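Local coordinates for protein-glutaminase (Chryseobacterium proteolyticum, PDB 2ZK9) that probably deamidates glutamine side chains in proteins, hydrolysing the amide to leave glutamate and release ammonia, at residues 41-51 with 153-163; 60-69 with 80-89. All coordinates share one frame; numbering follows the deposited sequence. Where two conformers were deposited one is given.

Contact 1: residues 41-51 with 153-163; sequences GCYARAHKMRQ and DNNLINTNCVL. With NA (sodium ion), chain B.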
loop_
_atom_site.group_PDB
_atom_site.type_symbol
_atom_site.label_atom_id
_atom_site.label_comp_id
_atom_site.label_asym_id
_atom_site.label_seq_id
_atom_site.Cartn_x
_atom_site.Cartn_y
_atom_site.Cartn_z
ATOM N N GLY A 41 1.824 -9.102 -2.505
ATOM C CA GLY A 41 2.818 -8.320 -1.801
ATOM C C GLY A 41 2.343 -6.951 -1.323
ATOM O O GLY A 41 3.158 -6.131 -0.889
ATOM N N CYS A 42 1.027 -6.717 -1.317
ATOM C CA CYS A 42 0.489 -5.407 -0.861
ATOM C C CYS A 42 0.928 -5.070 0.540
ATOM O O CYS A 42 1.212 -3.911 0.854
ATOM C CB CYS A 42 -1.016 -5.409 -0.942
ATOM S SG CYS A 42 -1.861 -6.706 -0.090
ATOM N N TYR A 43 0.974 -6.072 1.407
ATOM C CA TYR A 43 1.371 -5.892 2.806
ATOM C C TYR A 43 2.767 -5.342 2.878
ATOM O O TYR A 43 3.072 -4.477 3.712
ATOM C CB TYR A 43 1.161 -7.237 3.534
ATOM C CG TYR A 43 1.796 -8.405 2.845
ATOM C CD1 TYR A 43 1.158 -9.190 1.906
ATOM C CD2 TYR A 43 3.127 -8.721 3.114
ATOM C CE1 TYR A 43 1.781 -10.263 1.271
ATOM C CE2 TYR A 43 3.756 -9.761 2.527
ATOM C CZ TYR A 43 3.089 -10.546 1.595
ATOM O OH TYR A 43 3.766 -11.590 1.002
ATOM N N ALA A 44 3.679 -5.874 2.055
ATOM C CA ALA A 44 5.072 -5.420 2.042
ATOM C C ALA A 44 5.164 -4.027 1.463
ATOM O O ALA A 44 5.897 -3.170 1.970
ATOM C CB ALA A 44 5.908 -6.422 1.272
ATOM N N ARG A 45 4.426 -3.756 0.370
ATOM C CA ARG A 45 4.466 -2.399 -0.186
ATOM C C ARG A 45 4.021 -1.375 0.847
ATOM O O ARG A 45 4.602 -0.310 0.974
ATOM C CB ARG A 45 3.653 -2.298 -1.463
ATOM C CG ARG A 45 4.068 -3.239 -2.587
ATOM C CD ARG A 45 3.517 -2.858 -3.919
ATOM N NE ARG A 45 2.043 -2.736 -4.000
ATOM C CZ ARG A 45 1.224 -3.750 -4.172
ATOM N NH1 ARG A 45 1.625 -4.994 -4.296
ATOM N NH2 ARG A 45 -0.103 -3.536 -4.201
ATOM N N ALA A 46 2.948 -1.699 1.581
ATOM C CA ALA A 46 2.408 -0.757 2.568
ATOM C C ALA A 46 3.377 -0.521 3.690
ATOM O O ALA A 46 3.564 0.602 4.159
ATOM C CB ALA A 46 1.058 -1.239 3.073
ATOM N N HIS A 47 4.040 -1.594 4.176
ATOM C CA HIS A 47 4.958 -1.426 5.282
ATOM C C HIS A 47 6.213 -0.651 4.861
ATOM O O HIS A 47 6.784 0.080 5.663
ATOM C CB HIS A 47 5.309 -2.803 5.866
ATOM C CG HIS A 47 5.351 -2.820 7.360
ATOM N ND1 HIS A 47 4.368 -2.320 8.085
ATOM C CD2 HIS A 47 6.226 -3.356 8.262
ATOM C CE1 HIS A 47 4.552 -2.520 9.370
ATOM N NE2 HIS A 47 5.708 -3.139 9.494
ATOM N N LYS A 48 6.618 -0.807 3.611
ATOM C CA LYS A 48 7.749 -0.046 3.081
ATOM C C LYS A 48 7.393 1.424 2.912
ATOM O O LYS A 48 8.198 2.308 3.216
ATOM C CB LYS A 48 8.245 -0.645 1.783
ATOM C CG LYS A 48 9.606 -0.169 1.332
ATOM C CD LYS A 48 10.749 -0.663 2.206
ATOM C CE LYS A 48 12.092 -0.314 1.632
ATOM N NZ LYS A 48 13.202 -0.670 2.521
ATOM N N MET A 49 6.168 1.708 2.457
ATOM C CA MET A 49 5.716 3.104 2.430
ATOM C C MET A 49 5.734 3.716 3.810
ATOM O O MET A 49 6.134 4.861 3.994
ATOM C CB MET A 49 4.304 3.207 1.841
ATOM C CG MET A 49 4.251 2.873 0.355
ATOM S SD MET A 49 2.671 3.355 -0.411
ATOM C CE MET A 49 1.582 2.045 0.128
ATOM N N ARG A 50 5.293 2.957 4.807
ATOM C CA ARG A 50 5.318 3.421 6.199
ATOM C C ARG A 50 6.741 3.694 6.650
ATOM O O ARG A 50 6.969 4.684 7.330
ATOM C CB ARG A 50 4.631 2.428 7.106
ATOM C CG ARG A 50 4.793 2.797 8.579
ATOM C CD ARG A 50 3.971 1.869 9.422
ATOM N NE ARG A 50 4.129 2.179 10.875
ATOM C CZ ARG A 50 4.940 1.564 11.679
ATOM N NH1 ARG A 50 5.704 0.514 11.306
ATOM N NH2 ARG A 50 4.975 1.957 12.971
ATOM N N GLN A 51 7.721 2.875 6.244
ATOM C CA GLN A 51 9.102 3.116 6.605
ATOM C C GLN A 51 9.545 4.479 6.062
ATOM O O GLN A 51 10.299 5.205 6.736
ATOM C CB GLN A 51 10.012 1.995 6.122
ATOM C CG GLN A 51 11.477 2.178 6.468
ATOM C CD GLN A 51 12.394 1.160 5.824
ATOM O OE1 GLN A 51 12.364 1.007 4.620
ATOM N NE2 GLN A 51 13.144 0.428 6.683
ATOM N N ASP A 153 5.780 -6.829 11.492
ATOM C CA ASP A 153 7.074 -6.949 10.807
ATOM C C ASP A 153 7.952 -5.768 11.201
ATOM O O ASP A 153 8.292 -4.891 10.424
ATOM C CB ASP A 153 6.920 -7.008 9.293
ATOM C CG ASP A 153 8.178 -7.266 8.512
ATOM O OD1 ASP A 153 9.049 -8.027 9.009
ATOM O OD2 ASP A 153 8.293 -6.733 7.370
ATOM N N ASN A 154 8.271 -5.667 12.519
ATOM C CA ASN A 154 8.778 -4.460 13.069
ATOM C C ASN A 154 10.136 -4.066 12.499
ATOM O O ASN A 154 10.441 -2.854 12.419
ATOM C CB ASN A 154 8.916 -4.570 14.546
ATOM C CG ASN A 154 7.627 -4.461 15.286
ATOM O OD1 ASN A 154 6.582 -4.189 14.753
ATOM N ND2 ASN A 154 7.755 -4.690 16.565
ATOM N N ASN A 155 10.951 -5.045 12.107
ATOM C CA ASN A 155 12.272 -4.780 11.574
ATOM C C ASN A 155 12.328 -4.813 10.062
ATOM O O ASN A 155 13.400 -4.714 9.485
ATOM C CB ASN A 155 13.283 -5.776 12.205
ATOM C CG ASN A 155 13.411 -5.525 13.710
ATOM O OD1 ASN A 155 13.256 -6.480 14.471
ATOM N ND2 ASN A 155 13.607 -4.330 14.101
ATOM N N LEU A 156 11.146 -4.949 9.428
ATOM C CA LEU A 156 10.970 -4.967 7.985
ATOM C C LEU A 156 11.733 -6.087 7.319
ATOM O O LEU A 156 11.963 -6.069 6.096
ATOM C CB LEU A 156 11.275 -3.642 7.216
ATOM C CG LEU A 156 10.048 -2.703 7.097
ATOM C CD1 LEU A 156 9.741 -2.113 8.458
ATOM C CD2 LEU A 156 10.258 -1.672 6.000
ATOM N N ILE A 157 12.053 -7.144 8.074
ATOM C CA ILE A 157 12.727 -8.283 7.437
ATOM C C ILE A 157 11.810 -8.932 6.429
ATOM O O ILE A 157 12.255 -9.287 5.334
ATOM C CB ILE A 157 13.214 -9.251 8.522
ATOM C CG1 ILE A 157 14.367 -8.583 9.345
ATOM C CG2 ILE A 157 13.656 -10.576 7.946
ATOM C CD1 ILE A 157 14.780 -9.378 10.547
ATOM N N ASN A 158 10.553 -9.160 6.770
ATOM C CA ASN A 158 9.676 -9.801 5.794
ATOM C C ASN A 158 9.457 -8.881 4.582
ATOM O O ASN A 158 9.514 -9.311 3.446
ATOM C CB ASN A 158 8.348 -10.202 6.432
ATOM C CG ASN A 158 7.636 -11.188 5.571
ATOM O OD1 ASN A 158 6.644 -10.842 4.882
ATOM N ND2 ASN A 158 8.051 -12.432 5.580
ATOM N N THR A 159 9.199 -7.617 4.894
ATOM C CA THR A 159 8.921 -6.614 3.865
ATOM C C THR A 159 10.001 -6.595 2.828
ATOM O O THR A 159 9.756 -6.670 1.626
ATOM C CB THR A 159 8.766 -5.234 4.517
ATOM O OG1 THR A 159 7.579 -5.150 5.291
ATOM C CG2 THR A 159 8.720 -4.125 3.480
ATOM N N ASN A 160 11.251 -6.429 3.283
ATOM C CA ASN A 160 12.357 -6.268 2.332
ATOM C C ASN A 160 12.584 -7.553 1.562
ATOM O O ASN A 160 12.934 -7.514 0.383
ATOM C CB ASN A 160 13.605 -5.779 3.062
ATOM C CG ASN A 160 13.494 -4.357 3.488
ATOM O OD1 ASN A 160 13.091 -3.488 2.681
ATOM N ND2 ASN A 160 13.938 -4.043 4.691
ATOM N N CYS A 161 12.408 -8.705 2.215
ATOM C CA CYS A 161 12.593 -9.996 1.545
ATOM C C CYS A 161 11.574 -10.191 0.452
ATOM O O CYS A 161 11.901 -10.618 -0.681
ATOM C CB CYS A 161 12.455 -11.141 2.571
ATOM S SG CYS A 161 13.124 -12.724 2.001
ATOM N N VAL A 162 10.300 -9.857 0.732
ATOM C CA VAL A 162 9.228 -10.026 -0.259
ATOM C C VAL A 162 9.452 -9.059 -1.408
ATOM O O VAL A 162 9.327 -9.441 -2.573
ATOM C CB VAL A 162 7.869 -9.872 0.413
ATOM C CG1 VAL A 162 6.769 -9.739 -0.613
ATOM C CG2 VAL A 162 7.624 -11.024 1.370
ATOM N N LEU A 163 9.740 -7.800 -1.107
ATOM C CA LEU A 163 9.995 -6.847 -2.192
ATOM C C LEU A 163 11.135 -7.327 -3.096
ATOM O O LEU A 163 11.039 -7.218 -4.322
ATOM C CB LEU A 163 10.290 -5.461 -1.658
ATOM C CG LEU A 163 9.132 -4.748 -0.933
ATOM C CD1 LEU A 163 9.638 -3.441 -0.359
ATOM C CD2 LEU A 163 7.953 -4.546 -1.866
HETATM NA NA NA B . -1.495 -8.051 -1.757
HETATM O O HOH W 1 4.966 -12.707 3.470
HETATM O O HOH W 2 5.425 -4.082 12.233
HETATM O O HOH W 3 -3.443 -6.804 -2.705
HETATM O O HOH W 4 -3.974 -9.647 -1.748
#

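Contact 2: residues 60-69 with 80-89; sequences CEKQFVYGNL and WSYHVAILVS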
loop_
_atom_site.group_PDB
_atom_site.type_symbol
_atom_site.label_atom_id
_atom_site.label_comp_id
_atom_site.label_asym_id
_atom_site.label_seq_id
_atom_site.Cartn_x
_atom_site.Cartn_y
_atom_site.Cartn_z
ATOM N N CYS A 60 1.549 6.523 10.307
ATOM C CA CYS A 60 0.292 6.484 9.615
ATOM C C CYS A 60 -0.515 5.307 10.138
ATOM O O CYS A 60 -0.050 4.529 10.958
ATOM C CB CYS A 60 0.527 6.365 8.117
ATOM S SG CYS A 60 1.463 4.903 7.625
ATOM N N GLU A 61 -1.749 5.227 9.620
ATOM C CA GLU A 61 -2.555 4.019 9.785
ATOM C C GLU A 61 -2.390 3.121 8.597
ATOM O O GLU A 61 -1.862 3.532 7.525
ATOM C CB GLU A 61 -4.038 4.428 9.953
ATOM C CG GLU A 61 -4.310 5.069 11.322
ATOM C CD GLU A 61 -5.692 5.652 11.347
ATOM O OE1 GLU A 61 -5.917 6.728 10.749
ATOM O OE2 GLU A 61 -6.635 4.982 11.908
ATOM N N LYS A 62 -2.884 1.911 8.679
ATOM C CA LYS A 62 -3.194 1.050 7.538
ATOM C C LYS A 62 -4.704 1.061 7.365
ATOM O O LYS A 62 -5.433 1.084 8.359
ATOM C CB LYS A 62 -2.727 -0.375 7.716
ATOM C CG LYS A 62 -1.258 -0.602 7.958
ATOM C CD LYS A 62 -0.381 -0.278 6.754
ATOM C CE LYS A 62 1.092 -0.342 7.051
ATOM N NZ LYS A 62 1.452 -1.689 7.534
ATOM N N GLN A 63 -5.165 0.946 6.125
ATOM C CA GLN A 63 -6.532 0.504 5.906
ATOM C C GLN A 63 -6.466 -0.832 5.161
ATOM O O GLN A 63 -5.786 -0.946 4.141
ATOM C CB GLN A 63 -7.378 1.501 5.115
ATOM C CG GLN A 63 -8.842 1.087 5.039
ATOM C CD GLN A 63 -9.773 2.147 4.519
ATOM O OE1 GLN A 63 -10.289 2.061 3.401
ATOM N NE2 GLN A 63 -9.966 3.217 5.296
ATOM N N PHE A 64 -7.175 -1.816 5.708
ATOM C CA PHE A 64 -7.376 -3.110 5.109
ATOM C C PHE A 64 -8.770 -3.181 4.542
ATOM O O PHE A 64 -9.721 -2.814 5.234
ATOM C CB PHE A 64 -7.192 -4.234 6.121
ATOM C CG PHE A 64 -5.778 -4.375 6.626
ATOM C CD1 PHE A 64 -4.888 -5.264 6.041
ATOM C CD2 PHE A 64 -5.301 -3.625 7.695
ATOM C CE1 PHE A 64 -3.581 -5.382 6.449
ATOM C CE2 PHE A 64 -3.990 -3.721 8.123
ATOM C CZ PHE A 64 -3.112 -4.619 7.503
ATOM N N VAL A 65 -8.919 -3.682 3.316
ATOM C CA VAL A 65 -10.232 -3.902 2.728
ATOM C C VAL A 65 -10.304 -5.361 2.318
ATOM O O VAL A 65 -9.300 -5.919 1.870
ATOM C CB VAL A 65 -10.470 -2.909 1.547
ATOM C CG1 VAL A 65 -9.452 -3.003 0.444
ATOM C CG2 VAL A 65 -11.870 -3.100 0.977
ATOM N N TYR A 66 -11.450 -5.969 2.481
ATOM C CA TYR A 66 -11.656 -7.375 2.299
ATOM C C TYR A 66 -12.878 -7.636 1.407
ATOM O O TYR A 66 -13.820 -6.878 1.482
ATOM C CB TYR A 66 -11.927 -8.080 3.641
ATOM C CG TYR A 66 -10.907 -7.787 4.716
ATOM C CD1 TYR A 66 -9.810 -8.590 4.914
ATOM C CD2 TYR A 66 -11.059 -6.680 5.528
ATOM C CE1 TYR A 66 -8.864 -8.303 5.912
ATOM C CE2 TYR A 66 -10.136 -6.403 6.502
ATOM C CZ TYR A 66 -9.040 -7.208 6.697
ATOM O OH TYR A 66 -8.168 -6.889 7.730
ATOM N N GLY A 67 -12.822 -8.692 0.592
ATOM C CA GLY A 67 -13.984 -9.014 -0.201
ATOM C C GLY A 67 -13.657 -9.814 -1.404
ATOM O O GLY A 67 -12.609 -10.433 -1.477
ATOM N N ASN A 68 -14.565 -9.755 -2.367
ATOM C CA ASN A 68 -14.345 -10.272 -3.712
ATOM C C ASN A 68 -13.738 -9.108 -4.499
ATOM O O ASN A 68 -14.446 -8.370 -5.180
ATOM C CB ASN A 68 -15.663 -10.720 -4.321
ATOM C CG ASN A 68 -15.511 -11.213 -5.736
ATOM O OD1 ASN A 68 -14.442 -11.664 -6.130
ATOM N ND2 ASN A 68 -16.550 -11.097 -6.516
ATOM N N LEU A 69 -12.444 -8.872 -4.322
ATOM C CA LEU A 69 -11.810 -7.649 -4.830
ATOM C C LEU A 69 -11.233 -7.901 -6.215
ATOM O O LEU A 69 -10.758 -8.966 -6.543
ATOM C CB LEU A 69 -10.709 -7.187 -3.876
ATOM C CG LEU A 69 -11.115 -7.022 -2.429
ATOM C CD1 LEU A 69 -9.923 -6.473 -1.640
ATOM C CD2 LEU A 69 -12.339 -6.119 -2.254
ATOM N N TRP A 80 -8.212 -10.253 -5.735
ATOM C CA TRP A 80 -7.709 -10.293 -4.375
ATOM C C TRP A 80 -8.795 -10.667 -3.389
ATOM O O TRP A 80 -9.946 -10.351 -3.619
ATOM C CB TRP A 80 -7.219 -8.909 -4.036
ATOM C CG TRP A 80 -6.060 -8.319 -4.716
ATOM C CD1 TRP A 80 -4.908 -8.908 -5.184
ATOM C CD2 TRP A 80 -5.972 -6.906 -4.976
ATOM N NE1 TRP A 80 -4.111 -7.923 -5.709
ATOM C CE2 TRP A 80 -4.726 -6.692 -5.576
ATOM C CE3 TRP A 80 -6.790 -5.790 -4.725
ATOM C CZ2 TRP A 80 -4.315 -5.430 -5.932
ATOM C CZ3 TRP A 80 -6.349 -4.536 -5.081
ATOM C CH2 TRP A 80 -5.116 -4.386 -5.654
ATOM N N SER A 81 -8.393 -11.246 -2.249
ATOM C CA SER A 81 -9.285 -11.412 -1.123
ATOM C C SER A 81 -9.156 -10.249 -0.155
ATOM O O SER A 81 -10.091 -10.031 0.656
ATOM C CB SER A 81 -9.020 -12.716 -0.411
ATOM O OG SER A 81 -7.696 -12.817 0.042
ATOM N N TYR A 82 -8.050 -9.521 -0.165
ATOM C CA TYR A 82 -7.883 -8.347 0.656
ATOM C C TYR A 82 -6.864 -7.439 -0.058
ATOM O O TYR A 82 -6.107 -7.883 -0.891
ATOM C CB TYR A 82 -7.452 -8.606 2.101
ATOM C CG TYR A 82 -5.986 -8.836 2.266
ATOM C CD1 TYR A 82 -5.404 -10.074 1.994
ATOM C CD2 TYR A 82 -5.126 -7.822 2.685
ATOM C CE1 TYR A 82 -4.031 -10.223 2.157
ATOM C CE2 TYR A 82 -3.810 -7.976 2.847
ATOM C CZ TYR A 82 -3.239 -9.173 2.570
ATOM O OH TYR A 82 -1.895 -9.312 2.775
ATOM N N HIS A 83 -6.860 -6.173 0.373
ATOM C CA HIS A 83 -5.829 -5.256 -0.030
ATOM C C HIS A 83 -5.541 -4.326 1.153
ATOM O O HIS A 83 -6.357 -4.186 2.074
ATOM C CB HIS A 83 -6.266 -4.479 -1.297
ATOM C CG HIS A 83 -5.164 -3.613 -1.886
ATOM N ND1 HIS A 83 -3.874 -4.052 -1.969
ATOM C CD2 HIS A 83 -5.222 -2.373 -2.374
ATOM C CE1 HIS A 83 -3.172 -3.085 -2.513
ATOM N NE2 HIS A 83 -3.967 -2.024 -2.799
ATOM N N VAL A 84 -4.389 -3.685 1.145
ATOM C CA VAL A 84 -3.965 -2.798 2.193
ATOM C C VAL A 84 -3.147 -1.669 1.568
ATOM O O VAL A 84 -2.407 -1.891 0.610
ATOM C CB VAL A 84 -3.174 -3.548 3.302
ATOM C CG1 VAL A 84 -1.958 -4.266 2.774
ATOM C CG2 VAL A 84 -2.803 -2.620 4.437
ATOM N N ALA A 85 -3.244 -0.492 2.163
ATOM C CA ALA A 85 -2.400 0.631 1.859
ATOM C C ALA A 85 -2.291 1.507 3.111
ATOM O O ALA A 85 -2.877 1.228 4.137
ATOM C CB ALA A 85 -2.914 1.401 0.643
ATOM N N ILE A 86 -1.463 2.563 3.006
ATOM C CA ILE A 86 -1.307 3.478 4.135
ATOM C C ILE A 86 -2.352 4.567 4.066
ATOM O O ILE A 86 -2.681 5.083 2.995
ATOM C CB ILE A 86 0.134 4.045 4.224
ATOM C CG1 ILE A 86 0.568 4.878 3.023
ATOM C CG2 ILE A 86 1.100 2.924 4.553
ATOM C CD1 ILE A 86 1.792 5.709 3.290
ATOM N N LEU A 87 -2.873 4.916 5.243
ATOM C CA LEU A 87 -3.898 5.914 5.449
ATOM C C LEU A 87 -3.263 7.034 6.284
ATOM O O LEU A 87 -2.990 6.835 7.473
ATOM C CB LEU A 87 -5.120 5.309 6.139
ATOM C CG LEU A 87 -6.273 6.258 6.380
ATOM C CD1 LEU A 87 -6.930 6.675 5.075
ATOM C CD2 LEU A 87 -7.267 5.653 7.336
ATOM N N VAL A 88 -2.939 8.144 5.634
ATOM C CA VAL A 88 -2.159 9.227 6.193
ATOM C C VAL A 88 -3.069 10.357 6.646
ATOM O O VAL A 88 -3.993 10.750 5.979
ATOM C CB VAL A 88 -1.174 9.729 5.119
ATOM C CG1 VAL A 88 -0.201 10.787 5.668
ATOM C CG2 VAL A 88 -0.392 8.559 4.553
ATOM N N SER A 89 -2.823 10.862 7.862
ATOM C CA SER A 89 -3.512 12.005 8.370
ATOM C C SER A 89 -2.658 13.236 8.222
ATOM O O SER A 89 -1.456 13.177 8.455
ATOM C CB SER A 89 -3.773 11.824 9.860
ATOM O OG SER A 89 -4.731 10.791 10.114
HETATM O O HOH W 5 -3.906 8.217 9.748
#

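Contact 1: residues 41-51 with 153-163
The central helix of a papain-like (clan CA) fold packs here against the C-terminal helix 157-165: A44, H47 and K48 meet T159, N160, V162 and L163, with the two axes 8.6 Å apart and their N-to-C directions at 119°. At the crossing A44 is small enough for T159 to lie close over the helix backbone, T159 CG2 standing 3.3 Å from A44 O, while V162 CG1 and L163 CD2 both touch A44 CB. K48 first departs anti to its own N (chi1 -165°) and then bends at chi2; this lays CG against L163 CD1 at 3.7 Å and carries NZ over to N160. There NZ bonds N160 OD1 at 2.8 Å and Q51 OE1 at 2.8 Å, each on an in-plane lone pair. A leucine here has no amine for the two amide oxygens, and N160 and Q51 would probably be freer to turn. At the start of helix 157-165 the D153 carboxylate takes N158 N on OD1 and both T159 N and T159 OG1 on OD2. D153 O lies in plane at the edge of the H47 ring, where H47 NE2 makes a weak bond of 3.3 Å, and water 2 links NE2 to D153 N; H47 ND1 turns to K62. Water 1 bridges Y43 OH and N158 OD1, the latter also bonded to Y142. C42 SG lies doubtfully close to a modelled sodium ion, and its place at the start of the central helix is consistent with the nucleophile position of papain-like enzymes.

Contact 2: residues 60-69 with 80-89
F64 and V84 sit side by side on an antiparallel strand pair, part of the twisted central sheet of the papain-like fold. V84 CG2 presses over one face of the F64 ring as a CH-pi contact, 3.6 Å from the centroid and 16° off the normal, while Y82 CD2 comes to the ring edge. Further along the same face Y66 CD1 rests on Y82 CB at 3.7 Å. On the reverse face V65 CG1 meets H83 CB, and L87 CD2 fits between the ends of E61 and Q63, whose polar atoms reach on to K99 and N136. Near the start of strand 61-66, C60 SG nestles against I86 CG2 at 3.7 Å. At the other end a beta bulge between Y66 and L69 shifts the register by one, around G67, whose backbone angles would jam any side chain against the preceding carbonyl. Beyond the bulge L69 CD1 drops onto the Y82 backbone, 3.6 Å from Y82 C, and L69 CB lies at the edge of the W80 ring. H83 CG runs anti to its N (chi1 -173°), which brings the ring under W80, with W80 CH2 3.7 Å above its plane, over the centre, and H83 NE2 bonded to D103 OD2.

Contact 2 is nested inside contact 1 along the chain: helix 42-55 is followed by strand 61-66, then strand 82-91, and only much later by helix 157-165. The centres of the two contacts lie about 14 Å apart. Helix 42-55 is sandwiched between helix 157-165, its partner in contact 1, and the strand pair of contact 2. Among the touches that join them are H47 ND1 to K62 NZ at 3.0 Å, a probable hydrogen bond, and C42 CB to H83 ND1 at 3.3 Å. Helix start and strand thus place C42 beside H83, which D103 holds, an arrangement consistent with a Cys-His-Asp triad of clan CA enzymes.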